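Local coordinates for protein Nrps/pks (Streptomyces albus, PDB 4OPF) that probably serves as a ketosynthase domain of the thiolase superfamily, handling acyl chains in the AT-less type I polyketide synthase assembly line that makes oxazolomycin, at residues P268-G273 and G400-A405; L304-A309 and A392-A397. All blocks are in the same frame, centred on the assembly; numbering follows the deposited sequence.

Contact 1: residues P268-G273 and G400-A405; sequences PAAQRG and GTNAHA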
ATOM      1  N   PRO A 268     -10.149 -13.518 -17.353  1.00 28.65           N
ATOM      2  CA  PRO A 268      -9.086 -13.691 -18.314  1.00 27.28           C
ATOM      3  C   PRO A 268      -8.541 -12.370 -18.836  1.00 25.49           C
ATOM      4  O   PRO A 268      -7.343 -12.211 -18.988  1.00 24.47           O
ATOM      5  CB  PRO A 268      -9.765 -14.469 -19.453  1.00 29.01           C
ATOM      6  CG  PRO A 268     -10.883 -15.232 -18.766  1.00 31.17           C
ATOM      7  CD  PRO A 268     -11.366 -14.298 -17.693  1.00 31.35           C
ATOM      8  N   ALA A 269      -9.392 -11.403 -19.090  1.00 25.88           N
ATOM      9  CA  ALA A 269      -8.927 -10.082 -19.629  1.00 25.41           C
ATOM     10  C   ALA A 269      -8.011  -9.360 -18.628  1.00 25.15           C
ATOM     11  O   ALA A 269      -7.047  -8.684 -19.016  1.00 24.72           O
ATOM     12  CB  ALA A 269     -10.134  -9.238 -19.979  1.00 26.67           C
ATOM     13  N   ALA A 270      -8.269  -9.539 -17.320  1.00 24.21           N
ATOM     14  CA  ALA A 270      -7.452  -8.894 -16.298  1.00 23.40           C
ATOM     15  C   ALA A 270      -6.106  -9.601 -16.197  1.00 23.68           C
ATOM     16  O   ALA A 270      -5.098  -8.977 -16.004  1.00 23.72           O
ATOM     17  CB  ALA A 270      -8.157  -8.931 -14.953  1.00 23.53           C
ATOM     18  N   GLN A 271      -6.076 -10.906 -16.378  1.00 24.87           N
ATOM     19  CA  GLN A 271      -4.789 -11.637 -16.415  1.00 24.99           C
ATOM     20  C   GLN A 271      -3.940 -11.254 -17.618  1.00 24.61           C
ATOM     21  O   GLN A 271      -2.775 -10.945 -17.443  1.00 24.68           O
ATOM     22  CB  GLN A 271      -5.014 -13.132 -16.358  1.00 27.49           C
ATOM     23  CG  GLN A 271      -5.656 -13.573 -15.040  1.00 29.34           C
ATOM     24  CD  GLN A 271      -5.799 -15.111 -14.914  1.00 30.71           C
ATOM     25  OE1 GLN A 271      -5.197 -15.887 -15.651  1.00 32.57           O
ATOM     26  NE2 GLN A 271      -6.586 -15.523 -13.977  1.00 33.22           N
ATOM     27  N   ARG A 272      -4.533 -11.177 -18.805  1.00 24.79           N
ATOM     28  CA  ARG A 272      -3.821 -10.634 -19.947  1.00 25.31           C
ATOM     29  C   ARG A 272      -3.338  -9.216 -19.680  1.00 25.04           C
ATOM     30  O   ARG A 272      -2.185  -8.917 -19.908  1.00 25.46           O
ATOM     31  CB  ARG A 272      -4.672 -10.661 -21.205  1.00 25.20           C
ATOM     32  CG  ARG A 272      -4.984 -12.056 -21.715  1.00 27.41           C
ATOM     33  CD  ARG A 272      -5.745 -12.061 -23.057  1.00 28.77           C
ATOM     34  NE  ARG A 272      -7.139 -11.693 -22.970  1.00 28.86           N
ATOM     35  CZ  ARG A 272      -8.149 -12.525 -22.723  1.00 34.52           C
ATOM     36  NH1 ARG A 272      -9.392 -12.073 -22.656  1.00 35.32           N
ATOM     37  NH2 ARG A 272      -7.955 -13.815 -22.525  1.00 36.93           N
ATOM     38  N   GLY A 273      -4.211  -8.362 -19.166  1.00 25.17           N
ATOM     39  CA  GLY A 273      -3.888  -6.974 -18.977  1.00 25.36           C
ATOM     40  C   GLY A 273      -2.718  -6.757 -18.009  1.00 24.63           C
ATOM     41  O   GLY A 273      -1.861  -5.936 -18.250  1.00 23.33           O
ATOM     42  N   GLY A 400      -9.279 -11.235  -6.166  1.00 33.06           N
ATOM     43  CA  GLY A 400      -9.495 -10.255  -7.238  1.00 30.69           C
ATOM     44  C   GLY A 400      -8.191  -9.657  -7.691  1.00 26.73           C
ATOM     45  O   GLY A 400      -8.076  -9.208  -8.812  1.00 27.22           O
ATOM     46  N   THR A 401      -7.181  -9.691  -6.851  1.00 24.32           N
ATOM     47  CA  THR A 401      -5.895  -9.003  -7.138  1.00 25.13           C
ATOM     48  C   THR A 401      -4.960  -9.851  -8.021  1.00 24.80           C
ATOM     49  O   THR A 401      -4.702 -10.985  -7.699  1.00 26.16           O
ATOM     50  CB  THR A 401      -5.148  -8.656  -5.834  1.00 26.16           C
ATOM     51  OG1 THR A 401      -5.899  -7.685  -5.074  1.00 28.37           O
ATOM     52  CG2 THR A 401      -3.824  -8.009  -6.114  1.00 26.40           C
ATOM     53  N   ASN A 402      -4.441  -9.284  -9.111  1.00 23.00           N
ATOM     54  CA  ASN A 402      -3.436  -9.899  -9.898  1.00 21.56           C
ATOM     55  C   ASN A 402      -2.184  -9.068  -9.930  1.00 21.77           C
ATOM     56  O   ASN A 402      -2.239  -7.813  -9.938  1.00 21.41           O
ATOM     57  CB  ASN A 402      -3.909 -10.021 -11.341  1.00 22.95           C
ATOM     58  CG  ASN A 402      -5.256 -10.640 -11.454  1.00 25.25           C
ATOM     59  OD1 ASN A 402      -5.454 -11.780 -11.070  1.00 26.50           O
ATOM     60  ND2 ASN A 402      -6.199  -9.907 -11.985  1.00 26.47           N
ATOM     61  N   ALA A 403      -1.048  -9.751 -10.027  1.00 20.05           N
ATOM     62  CA  ALA A 403       0.220  -9.103 -10.099  1.00 20.42           C
ATOM     63  C   ALA A 403       1.158  -9.873 -10.997  1.00 20.76           C
ATOM     64  O   ALA A 403       1.066 -11.105 -11.046  1.00 20.20           O
ATOM     65  CB  ALA A 403       0.799  -8.996  -8.714  1.00 20.01           C
ATOM     66  N   HIS A 404       2.077  -9.161 -11.653  1.00 19.40           N
ATOM     67  CA  HIS A 404       3.032  -9.791 -12.541  1.00 20.52           C
ATOM     68  C   HIS A 404       4.294  -8.965 -12.574  1.00 20.58           C
ATOM     69  O   HIS A 404       4.257  -7.749 -12.692  1.00 19.29           O
ATOM     70  CB  HIS A 404       2.411  -9.884 -13.946  1.00 22.28           C
ATOM     71  CG  HIS A 404       3.191 -10.689 -14.948  1.00 23.47           C
ATOM     72  ND1 HIS A 404       3.164 -12.069 -14.993  1.00 23.52           N
ATOM     73  CD2 HIS A 404       3.941 -10.300 -16.011  1.00 24.16           C
ATOM     74  CE1 HIS A 404       3.920 -12.486 -15.995  1.00 23.82           C
ATOM     75  NE2 HIS A 404       4.370 -11.435 -16.651  1.00 22.06           N
ATOM     76  N   ALA A 405       5.436  -9.624 -12.441  1.00 20.84           N
ATOM     77  CA  ALA A 405       6.714  -8.947 -12.388  1.00 21.15           C
ATOM     78  C   ALA A 405       7.643  -9.543 -13.434  1.00 21.86           C
ATOM     79  O   ALA A 405       7.632 -10.768 -13.652  1.00 22.94           O
ATOM     80  CB  ALA A 405       7.321  -9.098 -11.007  1.00 20.98           C
TER

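Contact 2: residues L304-A309 and A392-A397; sequences LIELKA and AVSSFA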
ATOM      1  N   LEU A 304      -6.129 -23.565 -17.207  1.00 33.32           N
ATOM      2  CA  LEU A 304      -6.282 -23.436 -18.640  1.00 36.82           C
ATOM      3  C   LEU A 304      -6.354 -21.971 -19.073  1.00 33.73           C
ATOM      4  O   LEU A 304      -5.764 -21.561 -20.055  1.00 31.28           O
ATOM      5  CB  LEU A 304      -7.551 -24.149 -19.066  1.00 44.05           C
ATOM      6  CG  LEU A 304      -7.869 -24.066 -20.545  1.00 52.10           C
ATOM      7  CD1 LEU A 304      -6.755 -24.748 -21.331  1.00 55.63           C
ATOM      8  CD2 LEU A 304      -9.246 -24.680 -20.824  1.00 54.92           C
ATOM      9  N   ILE A 305      -7.118 -21.188 -18.339  1.00 32.26           N
ATOM     10  CA  ILE A 305      -7.198 -19.757 -18.579  1.00 30.80           C
ATOM     11  C   ILE A 305      -5.814 -19.125 -18.522  1.00 29.82           C
ATOM     12  O   ILE A 305      -5.437 -18.318 -19.419  1.00 27.61           O
ATOM     13  CB  ILE A 305      -8.168 -19.093 -17.592  1.00 30.17           C
ATOM     14  CG1 ILE A 305      -9.597 -19.429 -18.051  1.00 33.67           C
ATOM     15  CG2 ILE A 305      -7.906 -17.594 -17.494  1.00 29.66           C
ATOM     16  CD1 ILE A 305     -10.652 -19.113 -17.021  1.00 35.15           C
ATOM     17  N   GLU A 306      -5.049 -19.508 -17.513  1.00 28.67           N
ATOM     18  CA  GLU A 306      -3.709 -18.967 -17.377  1.00 29.27           C
ATOM     19  C   GLU A 306      -2.836 -19.289 -18.567  1.00 29.00           C
ATOM     20  O   GLU A 306      -2.118 -18.413 -19.057  1.00 27.23           O
ATOM     21  CB  GLU A 306      -2.997 -19.373 -16.067  1.00 28.93           C
ATOM     22  CG  GLU A 306      -1.608 -18.764 -16.035  1.00 30.27           C
ATOM     23  CD  GLU A 306      -0.767 -18.966 -14.741  1.00 32.46           C
ATOM     24  OE1 GLU A 306      -1.042 -19.964 -13.995  1.00 33.74           O
ATOM     25  OE2 GLU A 306       0.204 -18.128 -14.523  1.00 30.74           O
ATOM     26  N   LEU A 307      -2.836 -20.540 -19.001  1.00 30.74           N
ATOM     27  CA  LEU A 307      -1.989 -20.947 -20.131  1.00 32.14           C
ATOM     28  C   LEU A 307      -2.365 -20.216 -21.449  1.00 30.54           C
ATOM     29  O   LEU A 307      -1.516 -19.787 -22.186  1.00 28.92           O
ATOM     30  CB  LEU A 307      -2.108 -22.447 -20.365  1.00 33.44           C
ATOM     31  CG  LEU A 307      -1.498 -23.335 -19.273  1.00 35.42           C
ATOM     32  CD1 LEU A 307      -1.730 -24.760 -19.691  1.00 38.22           C
ATOM     33  CD2 LEU A 307      -0.028 -23.145 -19.053  1.00 35.79           C
ATOM     34  N   LYS A 308      -3.642 -20.040 -21.700  1.00 30.33           N
ATOM     35  CA  LYS A 308      -4.078 -19.286 -22.873  1.00 31.95           C
ATOM     36  C   LYS A 308      -3.715 -17.837 -22.753  1.00 29.77           C
ATOM     37  O   LYS A 308      -3.384 -17.213 -23.733  1.00 28.28           O
ATOM     38  CB  LYS A 308      -5.583 -19.404 -23.040  1.00 35.95           C
ATOM     39  CG  LYS A 308      -5.981 -20.821 -23.423  1.00 41.67           C
ATOM     40  CD  LYS A 308      -7.490 -20.928 -23.630  1.00 49.54           C
ATOM     41  CE  LYS A 308      -7.876 -22.359 -24.027  1.00 61.19           C
ATOM     42  NZ  LYS A 308      -9.355 -22.596 -24.098  1.00 67.22           N
ATOM     43  N   ALA A 309      -3.749 -17.285 -21.546  1.00 26.78           N
ATOM     44  CA  ALA A 309      -3.435 -15.867 -21.397  1.00 25.74           C
ATOM     45  C   ALA A 309      -1.937 -15.613 -21.598  1.00 26.75           C
ATOM     46  O   ALA A 309      -1.528 -14.611 -22.249  1.00 25.91           O
ATOM     47  CB  ALA A 309      -3.872 -15.374 -20.016  1.00 26.14           C
ATOM     48  N   ALA A 392       9.662 -13.946 -15.657  1.00 24.80           N
ATOM     49  CA  ALA A 392       8.511 -13.288 -15.075  1.00 23.39           C
ATOM     50  C   ALA A 392       7.869 -14.180 -14.018  1.00 22.95           C
ATOM     51  O   ALA A 392       8.112 -15.411 -13.972  1.00 25.61           O
ATOM     52  CB  ALA A 392       7.498 -12.917 -16.112  1.00 23.83           C
ATOM     53  N   VAL A 393       7.082 -13.541 -13.149  1.00 22.61           N
ATOM     54  CA  VAL A 393       6.430 -14.169 -12.020  1.00 22.09           C
ATOM     55  C   VAL A 393       5.035 -13.625 -11.919  1.00 22.45           C
ATOM     56  O   VAL A 393       4.828 -12.443 -11.961  1.00 20.70           O
ATOM     57  CB  VAL A 393       7.135 -13.865 -10.711  1.00 24.64           C
ATOM     58  CG1 VAL A 393       6.502 -14.691  -9.579  1.00 25.92           C
ATOM     59  CG2 VAL A 393       8.583 -14.266 -10.761  1.00 26.39           C
ATOM     60  N   SER A 394       4.063 -14.505 -11.767  1.00 23.46           N
ATOM     61  CA  SER A 394       2.687 -14.143 -11.688  1.00 22.74           C
ATOM     62  C   SER A 394       2.107 -14.549 -10.379  1.00 24.38           C
ATOM     63  O   SER A 394       2.418 -15.620  -9.862  1.00 23.51           O
ATOM     64  CB  SER A 394       1.909 -14.893 -12.738  1.00 23.20           C
ATOM     65  OG  SER A 394       2.224 -14.376 -14.016  1.00 23.86           O
ATOM     66  N   SER A 395       1.164 -13.756  -9.895  1.00 22.39           N
ATOM     67  CA  SER A 395       0.330 -14.174  -8.795  1.00 24.88           C
ATOM     68  C   SER A 395      -1.069 -13.615  -8.943  1.00 25.74           C
ATOM     69  O   SER A 395      -1.234 -12.410  -8.937  1.00 27.03           O
ATOM     70  CB  SER A 395       0.972 -13.664  -7.492  1.00 28.63           C
ATOM     71  OG  SER A 395       0.278 -14.206  -6.400  1.00 37.31           O
ATOM     72  N   PHE A 396      -2.072 -14.483  -9.095  1.00 24.59           N
ATOM     73  CA  PHE A 396      -3.423 -14.104  -9.387  1.00 26.98           C
ATOM     74  C   PHE A 396      -4.255 -14.683  -8.254  1.00 31.32           C
ATOM     75  O   PHE A 396      -4.418 -15.878  -8.156  1.00 35.51           O
ATOM     76  CB  PHE A 396      -3.892 -14.686 -10.685  1.00 25.93           C
ATOM     77  CG  PHE A 396      -3.020 -14.424 -11.883  1.00 25.14           C
ATOM     78  CD1 PHE A 396      -2.267 -13.282 -12.030  1.00 25.84           C
ATOM     79  CD2 PHE A 396      -3.009 -15.330 -12.897  1.00 26.92           C
ATOM     80  CE1 PHE A 396      -1.530 -13.051 -13.170  1.00 26.41           C
ATOM     81  CE2 PHE A 396      -2.275 -15.126 -14.023  1.00 26.48           C
ATOM     82  CZ  PHE A 396      -1.528 -14.000 -14.175  1.00 26.65           C
ATOM     83  N   ALA A 397      -4.713 -13.840  -7.349  1.00 33.26           N
ATOM     84  CA  ALA A 397      -5.364 -14.259  -6.122  1.00 34.14           C
ATOM     85  C   ALA A 397      -6.852 -14.359  -6.303  1.00 37.99           C
ATOM     86  O   ALA A 397      -7.442 -13.569  -6.996  1.00 37.96           O
ATOM     87  CB  ALA A 397      -5.036 -13.259  -5.035  1.00 34.02           C
TER
HETATM   88  O   HOH W   1       1.275 -16.149 -15.723  1.00 27.07           O

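Contact 1: residues P268-G273 and G400-A405
Ala270 and Gln271, in the first turn of helix 268-282, rest on the amide of Asn402, and these three buried residues make up the whole contact. Pro268 begins the turn; a proline suits a first-turn position because its missing N-H is not needed there, while its carbonyl takes the N-H of Arg272. Ala270 then turns its methyl toward the strand, and its CB packs 3.7 Å from Asn402 ND2. A side chain this short lets the helix come close to the amide, and Gln271 CA lies only 6.9 Å from Asn402 CA. Gln271 passes alongside instead of pointing at the strand. It lends the methylene CG, 4.4 Å from Asn402 OD1, at the margin of van der Waals contact, and the chain is extended from CA to CD (chi2 -176°). Asn402 sets CG beside its own backbone N, anti to the carbonyl carbon (chi1 -51°), which sends the amide from the strand toward the helix. Its ND2 is not left to the methyl alone: it gives hydrogen bonds to Asn255 OD1 and Asp257 OD1. The amide of Asn255 also donates to Ala270 O, so one asparagine links helix and strand where they do not bond directly. The short amide suits position 402, in the GGTNAH sequence of the ketosynthase family, because its one NH2 group can serve both acceptors while packing against the Ala270 methyl. Strand 401-408 lies between 247-256 and 390-396 in the central sheet; helix 268-282 covers it here, with Pro268, Gln271 and Arg272 packed against helix 300-314.

Contact 2: residues L304-A309 and A392-A397
Glu306 reaches from helix 300-314 to Ser394 and Phe396, two residues apart on strand 390-396 and so on one face of it. Its chain is fully stretched: CG lies anti to the backbone N (chi1 180°) and the next torsion is also anti, which carries the carboxylate well out from the helix. OE2 does the touching, 3.9 Å from Phe396 CE2 and 4.1 Å from Ser394 CB. The carboxylate and ring planes stand 57° apart, so the two groups meet obliquely without stacking. Phe396 has CG beside its backbone N (chi1 -53°), directing the ring at the helix, where a large flat side chain can bridge the gap. Ser394 meets the glutamate mainly through a water, which donates to Glu306 OE2 at 2.6 Å and lies 2.6 Å from Ser394 OG. A serine is small enough to leave room for that water, and its hydroxyl also bonds His404 ND1. The backbone N-H groups of Asn295 and Ala296 hold OE2 and OE1 respectively, while Asn295 OD1 accepts from Phe396 N; Asn295 stands where most ketosynthases carry the histidine of their HGTGT motif. With both oxygens gripped, the buried carboxylate is fixed in rotation and probably kept ionised, and its bonds tie helix 300-314 to the backbone at 295-296.

How the contacts relate
Coming from the N terminus, the chain first passes 268-273, then 304-309, and returns through 392-397 and 400-405, so the loop of 82 residues closed by contact 2 lies wholly within the longer one of 126 residues closed by contact 1. The two do not cross. The first helix, 268-282, thus meets the second strand, 401-408, and the second helix, 300-314, meets the first strand, 390-396; the two strands are antiparallel neighbours in the central sheet. The contact centres are about 7 Å apart, and the strands join them directly: Val393 N lies 2.9 Å from Ala405 O, a probable hydrogen bond, and Asn402 OD1 packs 3.3 Å from Phe396 CB.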